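Local coordinates for protein (alpha-2u-globulin) (Rattus norvegicus, PDB 2A2U) that binds a hyaline droplet inducer and, as a lipocalin, probably carries small hydrophobic molecules inside its beta-barrel, at residues Asp117-Phe122 and Lys150-Lys155; Ala32-Asp37 and Phe109-Thr114; Glu49-Asn54 and Phe133-Leu138; Gln62-Leu67 and Leu71-Arg76. All blocks are in the same frame, centred on the assembly; numbering follows the deposited sequence.

Four contacts sample a lipocalin barrel. Interactions 1, 2 and 3 are small and largely buried, and none has a hydrogen bond between its two segments. Their chemistry differs with place: interaction 1 sets helix 147-158 on strand 119-128 by sulfur-aromatic and apolar contacts, interaction 2 joins a 3-10 turn to strand 106-114 mainly through methyls, and interaction 3 lays an irregular loop on strand 131-140 by CH-pi and methyl contacts. Interaction 4, a partly buried hairpin, buries the largest surface (580 Å²) and rests mainly on backbone hydrogen bonds. Strands 106-114 and 131-140 flank 119-128 in the sheet. F122, from interaction 1, also packs on I64 and F73 of interaction 4.

Interaction 1: residues Asp117-Phe122 and Lys150-Lys155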
# COMPACT_ATOMS: atom_id res chain seq x y z
N ASP A 117 -25.22 -17.63 0.34
CA ASP A 117 -24.90 -18.52 1.47
C ASP A 117 -24.35 -19.89 1.13
O ASP A 117 -24.27 -20.76 1.99
CB ASP A 117 -26.06 -18.62 2.46
CG ASP A 117 -27.39 -18.77 1.78
OD1 ASP A 117 -27.53 -19.67 0.93
OD2 ASP A 117 -28.30 -17.98 2.10
N ARG A 118 -23.96 -20.08 -0.12
CA ARG A 118 -23.38 -21.35 -0.51
C ARG A 118 -22.13 -21.17 -1.34
O ARG A 118 -21.04 -21.56 -0.93
CB ARG A 118 -24.39 -22.19 -1.29
CG ARG A 118 -25.32 -22.98 -0.42
CD ARG A 118 -25.97 -24.09 -1.22
NE ARG A 118 -26.74 -23.58 -2.36
CZ ARG A 118 -26.94 -24.25 -3.49
NH1 ARG A 118 -26.42 -25.46 -3.65
NH2 ARG A 118 -27.65 -23.70 -4.47
N TYR A 119 -22.29 -20.54 -2.51
CA TYR A 119 -21.17 -20.35 -3.42
C TYR A 119 -21.01 -18.93 -3.97
O TYR A 119 -21.88 -18.07 -3.84
CB TYR A 119 -21.31 -21.33 -4.59
CG TYR A 119 -22.47 -21.01 -5.51
CD1 TYR A 119 -23.76 -21.40 -5.20
CD2 TYR A 119 -22.27 -20.28 -6.68
CE1 TYR A 119 -24.84 -21.06 -6.02
CE2 TYR A 119 -23.33 -19.93 -7.51
CZ TYR A 119 -24.61 -20.31 -7.18
OH TYR A 119 -25.67 -19.94 -7.98
N VAL A 120 -19.84 -18.71 -4.57
CA VAL A 120 -19.50 -17.46 -5.23
C VAL A 120 -18.44 -17.79 -6.27
O VAL A 120 -17.45 -18.45 -5.98
CB VAL A 120 -19.02 -16.34 -4.27
CG1 VAL A 120 -17.69 -16.69 -3.62
CG2 VAL A 120 -18.91 -15.04 -5.04
N MET A 121 -18.73 -17.43 -7.51
CA MET A 121 -17.82 -17.68 -8.62
C MET A 121 -17.23 -16.35 -9.06
O MET A 121 -17.95 -15.39 -9.36
CB MET A 121 -18.57 -18.36 -9.78
CG MET A 121 -19.43 -19.54 -9.34
SD MET A 121 -20.28 -20.36 -10.69
CE MET A 121 -20.75 -21.87 -9.90
N PHE A 122 -15.90 -16.27 -9.03
CA PHE A 122 -15.20 -15.07 -9.44
C PHE A 122 -14.52 -15.35 -10.76
O PHE A 122 -14.11 -16.48 -11.03
CB PHE A 122 -14.13 -14.68 -8.43
CG PHE A 122 -14.66 -14.13 -7.13
CD1 PHE A 122 -14.94 -12.78 -7.01
CD2 PHE A 122 -14.78 -14.95 -6.01
CE1 PHE A 122 -15.33 -12.25 -5.79
CE2 PHE A 122 -15.17 -14.43 -4.79
CZ PHE A 122 -15.44 -13.08 -4.68
N LYS A 150 -20.48 -27.75 -8.59
CA LYS A 150 -19.22 -27.95 -9.28
C LYS A 150 -19.38 -28.16 -10.78
O LYS A 150 -18.47 -27.85 -11.54
CB LYS A 150 -18.45 -29.10 -8.66
CG LYS A 150 -18.13 -28.90 -7.20
CD LYS A 150 -17.18 -29.96 -6.74
CE LYS A 150 -17.01 -29.94 -5.24
NZ LYS A 150 -16.06 -30.99 -4.79
N GLU A 151 -20.54 -28.66 -11.21
CA GLU A 151 -20.79 -28.89 -12.63
C GLU A 151 -21.08 -27.57 -13.32
O GLU A 151 -20.53 -27.29 -14.39
CB GLU A 151 -21.99 -29.81 -12.83
CG GLU A 151 -21.68 -31.09 -13.58
CD GLU A 151 -21.13 -30.87 -14.97
OE1 GLU A 151 -21.55 -29.92 -15.67
OE2 GLU A 151 -20.29 -31.69 -15.39
N LYS A 152 -21.98 -26.79 -12.74
CA LYS A 152 -22.36 -25.48 -13.26
C LYS A 152 -21.10 -24.65 -13.46
O LYS A 152 -20.96 -23.93 -14.45
CB LYS A 152 -23.30 -24.78 -12.27
CG LYS A 152 -23.39 -23.26 -12.45
CD LYS A 152 -24.32 -22.62 -11.42
CE LYS A 152 -25.77 -22.97 -11.69
NZ LYS A 152 -26.75 -22.37 -10.73
N PHE A 153 -20.18 -24.75 -12.51
CA PHE A 153 -18.93 -24.03 -12.56
C PHE A 153 -18.06 -24.57 -13.68
O PHE A 153 -17.47 -23.81 -14.43
CB PHE A 153 -18.20 -24.12 -11.22
CG PHE A 153 -16.85 -23.46 -11.20
CD1 PHE A 153 -16.73 -22.07 -11.22
CD2 PHE A 153 -15.70 -24.22 -11.21
CE1 PHE A 153 -15.48 -21.47 -11.24
CE2 PHE A 153 -14.44 -23.62 -11.23
CZ PHE A 153 -14.34 -22.24 -11.25
N ALA A 154 -17.99 -25.90 -13.79
CA ALA A 154 -17.20 -26.55 -14.83
C ALA A 154 -17.64 -26.08 -16.20
O ALA A 154 -16.82 -25.92 -17.10
CB ALA A 154 -17.33 -28.06 -14.73
N LYS A 155 -18.94 -25.83 -16.35
CA LYS A 155 -19.50 -25.35 -17.60
C LYS A 155 -19.08 -23.91 -17.90
O LYS A 155 -18.64 -23.60 -19.00
CB LYS A 155 -21.03 -25.46 -17.58
CG LYS A 155 -21.53 -26.89 -17.69
CD LYS A 155 -23.04 -26.96 -17.59
CE LYS A 155 -23.54 -28.39 -17.78
NZ LYS A 155 -24.99 -28.51 -17.46
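M121 lies along the flank of F153, its terminal methyl lodged where the phenylalanine side chain leaves helix 147-158: CE is 3.6 Å from F153 CB and 3.9 Å from F153 CA. The sulfur sits farther back, at the rim of the ring. M121 SD stands 5.3 Å from the F153 ring centroid, 85° off the ring normal, which defines an edge-on Met-aromatic contact and excludes one over the face. M121 and F153 run antiparallel alongside one another. M121 can reach this far because its chain is extended beyond CG (chi2 -178°), carrying the methyl to the helix backbone. The methyl also touches the aliphatic part of K152, with M121 CE 3.9 Å from K152 CG. In lipocalins the helix near the C-terminus packs on the outside of the barrel, and the alternation of strand 119-122 fits that: Y119 and M121 turn to the helix, while F122 points away and meets I111 and V137. The short strand and helix axes run nearly parallel, at 11°. Replacing M121 by an alanine is likely to open a gap beside F153, which would lose both its sulfur neighbour and the methyl against its CB. Nearer the start of the strand, Y119 stands roughly perpendicular to K152, whose side chain is poorly ordered. Y119 OH and K152 NZ are 3.8 Å apart without a hydrogen bond, and the ammonium pairs instead with E21. L156 of the same helix also packs on M121, while M136 and L138 of strand 131-140 touch F153 from the neighbouring strand.

Interaction 2: residues Ala32-Asp37 and Phe109-Thr114; sequences AKLNGD and FTILKT
L34 meets I111 and T114 through its two methyl branches, one for each partner. The apolar part is a tip-to-tip approach: L34 CD1 lies 3.4 Å from I111 CD1, a close distance for two methyl carbons and evidence of tight packing at this point. Both side chains are extended to their ends (chi2 174° in L34, 171° in I111), which brings the terminal methyls together although the backbones remain well apart; the nearest alpha carbons, those of L34 and T114, are 8.7 Å from each other. The mixed part pairs a methyl with a hydroxyl, L34 CD2 standing 3.8 Å from T114 OG1. That oxygen is already occupied by hydrogen bonds outside the contact, to Y119 O and Y116 N, so its polarity is met although it borders a leucine. L29 adds apolar cover to both I111 and T114. Polar interactions lie around the contact, and no hydrogen bond joins the two segments. L34 O accepts a bond from W38 NE1, N35 O one from R141 NH2, and I111 N is bonded to S24 OG. G36 and W38 form the Gly-X-Trp signature of lipocalins, here preceded by the 3-10 turn 32-34, which in this family closes one end of the barrel. On the other segment, L112 and K113 both face M121 in a classic beta bulge. The turn thus meets the strand through the two methyls of L34, set against one methyl and one hydroxyl, so the fit depends on shape and burial, while directional bonds to other residues help hold the backbones in place.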
# COMPACT_ATOMS: atom_id res chain seq x y z
N ALA A 32 -22.58 -6.76 0.10
CA ALA A 32 -22.60 -6.75 1.56
C ALA A 32 -22.80 -8.15 2.12
O ALA A 32 -22.26 -8.48 3.18
CB ALA A 32 -23.69 -5.85 2.06
N LYS A 33 -23.56 -8.98 1.42
CA LYS A 33 -23.84 -10.34 1.86
C LYS A 33 -22.71 -11.32 1.64
O LYS A 33 -22.81 -12.48 2.03
CB LYS A 33 -25.09 -10.86 1.18
CG LYS A 33 -26.34 -10.15 1.60
CD LYS A 33 -27.50 -10.67 0.80
CE LYS A 33 -28.79 -10.03 1.24
NZ LYS A 33 -29.90 -10.44 0.33
N LEU A 34 -21.64 -10.88 0.98
CA LEU A 34 -20.49 -11.73 0.71
C LEU A 34 -19.56 -11.78 1.92
O LEU A 34 -18.61 -12.56 1.96
CB LEU A 34 -19.73 -11.22 -0.51
CG LEU A 34 -20.47 -11.28 -1.84
CD1 LEU A 34 -19.64 -10.61 -2.90
CD2 LEU A 34 -20.75 -12.72 -2.21
N ASN A 35 -19.84 -10.94 2.91
CA ASN A 35 -19.05 -10.87 4.13
C ASN A 35 -19.04 -12.22 4.82
O ASN A 35 -20.06 -12.90 4.86
CB ASN A 35 -19.62 -9.83 5.08
CG ASN A 35 -18.60 -8.80 5.51
OD1 ASN A 35 -18.94 -7.65 5.80
ND2 ASN A 35 -17.33 -9.19 5.54
N GLY A 36 -17.89 -12.64 5.34
CA GLY A 36 -17.85 -13.90 6.05
C GLY A 36 -16.78 -14.86 5.59
O GLY A 36 -15.93 -14.52 4.79
N ASP A 37 -16.84 -16.08 6.11
CA ASP A 37 -15.88 -17.10 5.77
C ASP A 37 -16.19 -17.82 4.49
O ASP A 37 -17.35 -18.12 4.20
CB ASP A 37 -15.78 -18.11 6.90
CG ASP A 37 -15.27 -17.49 8.17
OD1 ASP A 37 -14.12 -17.03 8.19
OD2 ASP A 37 -16.01 -17.45 9.16
N PHE A 109 -11.07 -8.36 -11.65
CA PHE A 109 -12.01 -9.45 -11.43
C PHE A 109 -13.44 -9.00 -11.22
O PHE A 109 -13.70 -7.85 -10.91
CB PHE A 109 -11.57 -10.36 -10.29
CG PHE A 109 -11.61 -9.72 -8.94
CD1 PHE A 109 -12.78 -9.71 -8.19
CD2 PHE A 109 -10.47 -9.16 -8.40
CE1 PHE A 109 -12.81 -9.16 -6.91
CE2 PHE A 109 -10.48 -8.61 -7.13
CZ PHE A 109 -11.66 -8.62 -6.38
N THR A 110 -14.37 -9.93 -11.45
CA THR A 110 -15.80 -9.67 -11.28
C THR A 110 -16.46 -10.84 -10.58
O THR A 110 -15.92 -11.94 -10.54
CB THR A 110 -16.51 -9.47 -12.63
OG1 THR A 110 -16.23 -10.58 -13.49
CG2 THR A 110 -16.04 -8.20 -13.29
N ILE A 111 -17.63 -10.58 -9.99
CA ILE A 111 -18.40 -11.60 -9.31
C ILE A 111 -19.35 -12.14 -10.35
O ILE A 111 -20.33 -11.50 -10.71
CB ILE A 111 -19.14 -11.01 -8.11
CG1 ILE A 111 -18.11 -10.44 -7.13
CG2 ILE A 111 -19.98 -12.06 -7.43
CD1 ILE A 111 -18.68 -9.63 -6.01
N LEU A 112 -18.99 -13.30 -10.87
CA LEU A 112 -19.74 -13.96 -11.92
C LEU A 112 -21.12 -14.45 -11.50
O LEU A 112 -22.11 -14.15 -12.17
CB LEU A 112 -18.92 -15.12 -12.48
CG LEU A 112 -18.98 -15.35 -13.98
CD1 LEU A 112 -18.58 -14.08 -14.70
CD2 LEU A 112 -18.05 -16.48 -14.36
N LYS A 113 -21.18 -15.21 -10.41
CA LYS A 113 -22.44 -15.75 -9.92
C LYS A 113 -22.36 -16.09 -8.43
O LYS A 113 -21.34 -16.58 -7.96
CB LYS A 113 -22.83 -17.00 -10.73
CG LYS A 113 -24.19 -17.58 -10.39
CD LYS A 113 -24.56 -18.73 -11.32
CE LYS A 113 -25.00 -18.24 -12.70
NZ LYS A 113 -26.31 -17.53 -12.66
N THR A 114 -23.42 -15.81 -7.69
CA THR A 114 -23.46 -16.09 -6.27
C THR A 114 -24.89 -16.28 -5.79
O THR A 114 -25.82 -15.71 -6.36
CB THR A 114 -22.80 -14.95 -5.44
OG1 THR A 114 -22.61 -15.38 -4.09
CG2 THR A 114 -23.69 -13.73 -5.41

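Interaction 3: residues Glu49-Asn54 and Phe133-Leu138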
# COMPACT_ATOMS: atom_id res chain seq x y z
N GLU A 49 0.02 -23.66 -14.94
CA GLU A 49 1.19 -23.50 -14.08
C GLU A 49 0.86 -22.67 -12.83
O GLU A 49 1.38 -22.93 -11.74
CB GLU A 49 2.30 -22.82 -14.89
CG GLU A 49 3.46 -22.27 -14.08
CD GLU A 49 4.26 -21.23 -14.85
OE1 GLU A 49 3.64 -20.34 -15.48
OE2 GLU A 49 5.50 -21.28 -14.82
N LYS A 50 -0.03 -21.70 -13.00
CA LYS A 50 -0.46 -20.78 -11.95
C LYS A 50 -1.33 -21.40 -10.86
O LYS A 50 -1.25 -20.99 -9.70
CB LYS A 50 -1.22 -19.61 -12.58
CG LYS A 50 -0.41 -18.79 -13.56
CD LYS A 50 0.61 -17.96 -12.81
CE LYS A 50 1.47 -17.16 -13.76
NZ LYS A 50 2.40 -16.26 -13.02
N ILE A 51 -2.19 -22.34 -11.23
CA ILE A 51 -3.07 -23.00 -10.28
C ILE A 51 -2.50 -24.30 -9.72
O ILE A 51 -3.08 -24.91 -8.82
CB ILE A 51 -4.46 -23.26 -10.88
CG1 ILE A 51 -4.37 -24.15 -12.11
CG2 ILE A 51 -5.13 -21.95 -11.23
CD1 ILE A 51 -5.73 -24.60 -12.62
N GLU A 52 -1.35 -24.72 -10.22
CA GLU A 52 -0.72 -25.95 -9.75
C GLU A 52 0.12 -25.68 -8.52
O GLU A 52 0.21 -24.54 -8.06
CB GLU A 52 0.17 -26.54 -10.83
CG GLU A 52 -0.58 -27.31 -11.88
CD GLU A 52 0.25 -27.55 -13.13
OE1 GLU A 52 1.48 -27.40 -13.08
OE2 GLU A 52 -0.35 -27.88 -14.17
N GLU A 53 0.72 -26.74 -7.98
CA GLU A 53 1.58 -26.67 -6.80
C GLU A 53 2.57 -25.52 -7.01
O GLU A 53 3.12 -25.36 -8.11
CB GLU A 53 2.34 -27.99 -6.63
CG GLU A 53 3.33 -28.03 -5.47
CD GLU A 53 2.70 -28.43 -4.15
OE1 GLU A 53 1.55 -28.91 -4.14
OE2 GLU A 53 3.35 -28.28 -3.11
N ASN A 54 2.76 -24.71 -5.97
CA ASN A 54 3.67 -23.56 -6.02
C ASN A 54 3.21 -22.42 -6.96
O ASN A 54 3.96 -21.48 -7.21
CB ASN A 54 5.11 -23.99 -6.36
CG ASN A 54 5.77 -24.77 -5.23
OD1 ASN A 54 5.83 -24.30 -4.09
ND2 ASN A 54 6.31 -25.94 -5.55
N PHE A 133 -3.91 -13.64 -18.68
CA PHE A 133 -4.49 -14.97 -18.52
C PHE A 133 -5.73 -14.91 -17.66
O PHE A 133 -5.87 -14.04 -16.81
CB PHE A 133 -3.47 -16.01 -17.99
CG PHE A 133 -3.15 -15.91 -16.52
CD1 PHE A 133 -3.98 -16.49 -15.57
CD2 PHE A 133 -2.00 -15.26 -16.09
CE1 PHE A 133 -3.67 -16.43 -14.21
CE2 PHE A 133 -1.68 -15.19 -14.74
CZ PHE A 133 -2.52 -15.78 -13.80
N GLN A 134 -6.68 -15.79 -17.96
CA GLN A 134 -7.93 -15.88 -17.23
C GLN A 134 -7.79 -16.84 -16.06
O GLN A 134 -7.01 -17.79 -16.10
CB GLN A 134 -9.05 -16.37 -18.13
CG GLN A 134 -9.53 -15.38 -19.15
CD GLN A 134 -10.78 -15.87 -19.83
OE1 GLN A 134 -11.77 -16.16 -19.17
NE2 GLN A 134 -10.74 -15.99 -21.15
N LEU A 135 -8.59 -16.59 -15.03
CA LEU A 135 -8.63 -17.41 -13.84
C LEU A 135 -10.06 -17.41 -13.32
O LEU A 135 -10.68 -16.36 -13.26
CB LEU A 135 -7.72 -16.84 -12.75
CG LEU A 135 -7.83 -17.65 -11.46
CD1 LEU A 135 -7.10 -18.95 -11.63
CD2 LEU A 135 -7.24 -16.88 -10.33
N MET A 136 -10.58 -18.58 -12.97
CA MET A 136 -11.93 -18.67 -12.44
C MET A 136 -11.93 -19.50 -11.18
O MET A 136 -11.30 -20.54 -11.11
CB MET A 136 -12.89 -19.24 -13.48
CG MET A 136 -13.41 -18.17 -14.39
SD MET A 136 -14.55 -18.76 -15.60
CE MET A 136 -15.98 -19.02 -14.62
N VAL A 137 -12.59 -19.00 -10.14
CA VAL A 137 -12.64 -19.72 -8.88
C VAL A 137 -14.04 -19.85 -8.32
O VAL A 137 -14.90 -19.00 -8.54
CB VAL A 137 -11.74 -19.06 -7.81
CG1 VAL A 137 -10.29 -19.20 -8.18
CG2 VAL A 137 -12.08 -17.60 -7.69
N LEU A 138 -14.24 -20.96 -7.60
CA LEU A 138 -15.50 -21.25 -6.95
C LEU A 138 -15.20 -21.32 -5.46
O LEU A 138 -14.32 -22.07 -5.05
CB LEU A 138 -16.08 -22.58 -7.43
CG LEU A 138 -17.31 -23.13 -6.70
CD1 LEU A 138 -18.45 -22.15 -6.85
CD2 LEU A 138 -17.70 -24.48 -7.27
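K50 sets its CG over one face of the F133 ring, and this is the larger half of the contact. K50 CG lies 4.1 Å from the F133 ring centroid and 29° off the normal, which is the geometry of a CH-pi interaction. The closest pair of atoms is K50 CG to F133 CZ, 3.7 Å. CD and CE run on past the rim on the same side, K50 CE coming to 3.8 Å from F133 CE2. The bend at chi2 (-72°) turns the chain from CG over the face out past the CZ and CE2 rim, the lysine lying roughly perpendicular to the phenylalanine side chain. Beside it, I51 and L135 overlap flank to flank, pointing opposite ways, and touch through one methyl pair, I51 CG2 to L135 CD1, at 3.6 Å. I51 is buried further by V43 and S45. The outer side is different: E49, E53 and N54 are exposed and poorly ordered, and they make no contact with strand 133-138. K50 spans the two zones, its methylenes packed against the ring and its NZ in a salt bridge with D104. A serine in place of K50 would probably uncover that face of F133 and leave D104 without this positive partner. The backbone of the loop is tied separately, I51 O accepting a hydrogen bond from R58 NE. Residues 49-54 belong to the connection between strands 36-44 and 60-67. In lipocalins this first long loop folds over the open end of the barrel, and the packing of K50 and I51 on the inward-reaching F133 and L135 is consistent with that lid.

Interaction 4: residues Gln62-Leu67 and Leu71-Arg76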
# COMPACT_ATOMS: atom_id res chain seq x y z
N GLN A 62 -10.09 -17.92 2.95
CA GLN A 62 -10.51 -18.09 4.33
C GLN A 62 -11.66 -17.19 4.74
O GLN A 62 -12.62 -17.64 5.34
CB GLN A 62 -9.36 -17.83 5.28
CG GLN A 62 -8.15 -18.69 5.10
CD GLN A 62 -7.11 -18.40 6.15
OE1 GLN A 62 -6.40 -19.30 6.59
NE2 GLN A 62 -7.02 -17.16 6.57
N HIS A 63 -11.55 -15.90 4.41
CA HIS A 63 -12.57 -14.94 4.79
C HIS A 63 -12.57 -13.76 3.84
O HIS A 63 -11.54 -13.40 3.29
CB HIS A 63 -12.27 -14.46 6.22
CG HIS A 63 -13.31 -13.55 6.79
ND1 HIS A 63 -14.36 -14.03 7.55
CD2 HIS A 63 -13.46 -12.21 6.74
CE1 HIS A 63 -15.11 -13.01 7.94
NE2 HIS A 63 -14.59 -11.90 7.46
N ILE A 64 -13.75 -13.17 3.63
CA ILE A 64 -13.90 -12.00 2.78
C ILE A 64 -14.54 -10.90 3.62
O ILE A 64 -15.57 -11.13 4.26
CB ILE A 64 -14.82 -12.28 1.57
CG1 ILE A 64 -14.12 -13.19 0.57
CG2 ILE A 64 -15.23 -10.97 0.89
CD1 ILE A 64 -14.93 -13.47 -0.68
N ASP A 65 -13.90 -9.74 3.66
CA ASP A 65 -14.40 -8.59 4.41
C ASP A 65 -14.93 -7.55 3.45
O ASP A 65 -14.33 -7.29 2.42
CB ASP A 65 -13.30 -7.96 5.26
CG ASP A 65 -12.95 -8.78 6.45
OD1 ASP A 65 -13.85 -9.02 7.28
OD2 ASP A 65 -11.78 -9.18 6.58
N VAL A 66 -16.07 -6.97 3.75
CA VAL A 66 -16.63 -5.96 2.88
C VAL A 66 -16.31 -4.60 3.50
O VAL A 66 -16.82 -4.26 4.56
CB VAL A 66 -18.13 -6.21 2.66
CG1 VAL A 66 -18.74 -5.13 1.82
CG2 VAL A 66 -18.33 -7.56 1.97
N LEU A 67 -15.41 -3.85 2.86
CA LEU A 67 -14.96 -2.55 3.34
C LEU A 67 -15.50 -1.40 2.49
O LEU A 67 -16.36 -1.60 1.64
CB LEU A 67 -13.44 -2.52 3.32
CG LEU A 67 -12.75 -3.80 3.81
CD1 LEU A 67 -11.29 -3.79 3.45
CD2 LEU A 67 -12.93 -3.95 5.32
N LEU A 71 -12.98 -4.72 -1.08
CA LEU A 71 -13.14 -6.03 -0.47
C LEU A 71 -11.80 -6.49 0.08
O LEU A 71 -10.78 -6.34 -0.58
CB LEU A 71 -13.61 -7.04 -1.51
CG LEU A 71 -15.01 -6.89 -2.10
CD1 LEU A 71 -15.19 -7.91 -3.23
CD2 LEU A 71 -16.06 -7.09 -1.01
N GLY A 72 -11.79 -7.06 1.27
CA GLY A 72 -10.56 -7.56 1.84
C GLY A 72 -10.59 -9.06 1.72
O GLY A 72 -11.63 -9.66 1.91
N PHE A 73 -9.46 -9.68 1.41
CA PHE A 73 -9.40 -11.12 1.28
C PHE A 73 -8.30 -11.69 2.16
O PHE A 73 -7.13 -11.35 1.98
CB PHE A 73 -9.09 -11.51 -0.17
CG PHE A 73 -10.18 -11.17 -1.15
CD1 PHE A 73 -10.27 -9.89 -1.69
CD2 PHE A 73 -11.10 -12.13 -1.54
CE1 PHE A 73 -11.28 -9.58 -2.60
CE2 PHE A 73 -12.11 -11.83 -2.46
CZ PHE A 73 -12.19 -10.55 -2.99
N LYS A 74 -8.67 -12.52 3.13
CA LYS A 74 -7.68 -13.17 3.99
C LYS A 74 -7.61 -14.60 3.50
O LYS A 74 -8.61 -15.30 3.52
CB LYS A 74 -8.11 -13.14 5.44
CG LYS A 74 -7.09 -13.78 6.33
CD LYS A 74 -7.38 -13.50 7.75
CE LYS A 74 -7.26 -14.77 8.55
NZ LYS A 74 -7.36 -14.54 10.01
N PHE A 75 -6.43 -15.03 3.06
CA PHE A 75 -6.27 -16.38 2.53
C PHE A 75 -4.89 -16.94 2.83
O PHE A 75 -4.01 -16.21 3.28
CB PHE A 75 -6.46 -16.34 1.02
CG PHE A 75 -5.43 -15.51 0.32
CD1 PHE A 75 -5.55 -14.12 0.28
CD2 PHE A 75 -4.32 -16.10 -0.27
CE1 PHE A 75 -4.56 -13.33 -0.32
CE2 PHE A 75 -3.32 -15.32 -0.88
CZ PHE A 75 -3.45 -13.93 -0.90
N ARG A 76 -4.71 -18.22 2.55
CA ARG A 76 -3.43 -18.88 2.78
C ARG A 76 -2.84 -19.36 1.49
O ARG A 76 -3.55 -19.62 0.52
CB ARG A 76 -3.58 -20.07 3.73
CG ARG A 76 -3.78 -19.68 5.15
CD ARG A 76 -3.12 -20.65 6.09
NE ARG A 76 -3.75 -20.63 7.39
CZ ARG A 76 -4.85 -21.32 7.69
NH1 ARG A 76 -5.43 -22.09 6.77
NH2 ARG A 76 -5.41 -21.20 8.89
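D65 and G72 exchange two nearly straight backbone bonds, G72 N to D65 O at 2.8 Å (170° at the hydrogen) and D65 N to G72 O at 2.9 Å. They form a hydrogen-bonded pair of an antiparallel beta hairpin, two adjoining strands of the lipocalin barrel. The next such pair is H63 with K74: K74 N reaches H63 O at 3.0 Å, and H63 N donates back to K74 O from within the plane of that carbonyl (155° at the hydrogen). The same K74 O also receives a weak bond from Q62 N at 3.1 Å, because Q62 and H63 both face K74 in a classic beta bulge. On the face that carries H63, D65 and K74, the charges of D65 and K74 work between subunits: each is paired ionically with its opposite number, K74 or D65, of the second subunit, which helps join the two chains. H63 ND1 is bonded to D37, its stronger partner, and NE2 only weakly to D65 OD1. On the face of I64, V66, L71 and F73 the packing is apolar and each couple lies side by side. I64 CD1 is 3.7 Å from F73 CE2, approaching the ring obliquely, and V66 CG2 is 3.8 Å from L71 CD2. G72 has no side chain, and L67 folds back across it, placing its CD1 4.0 Å from G72 N.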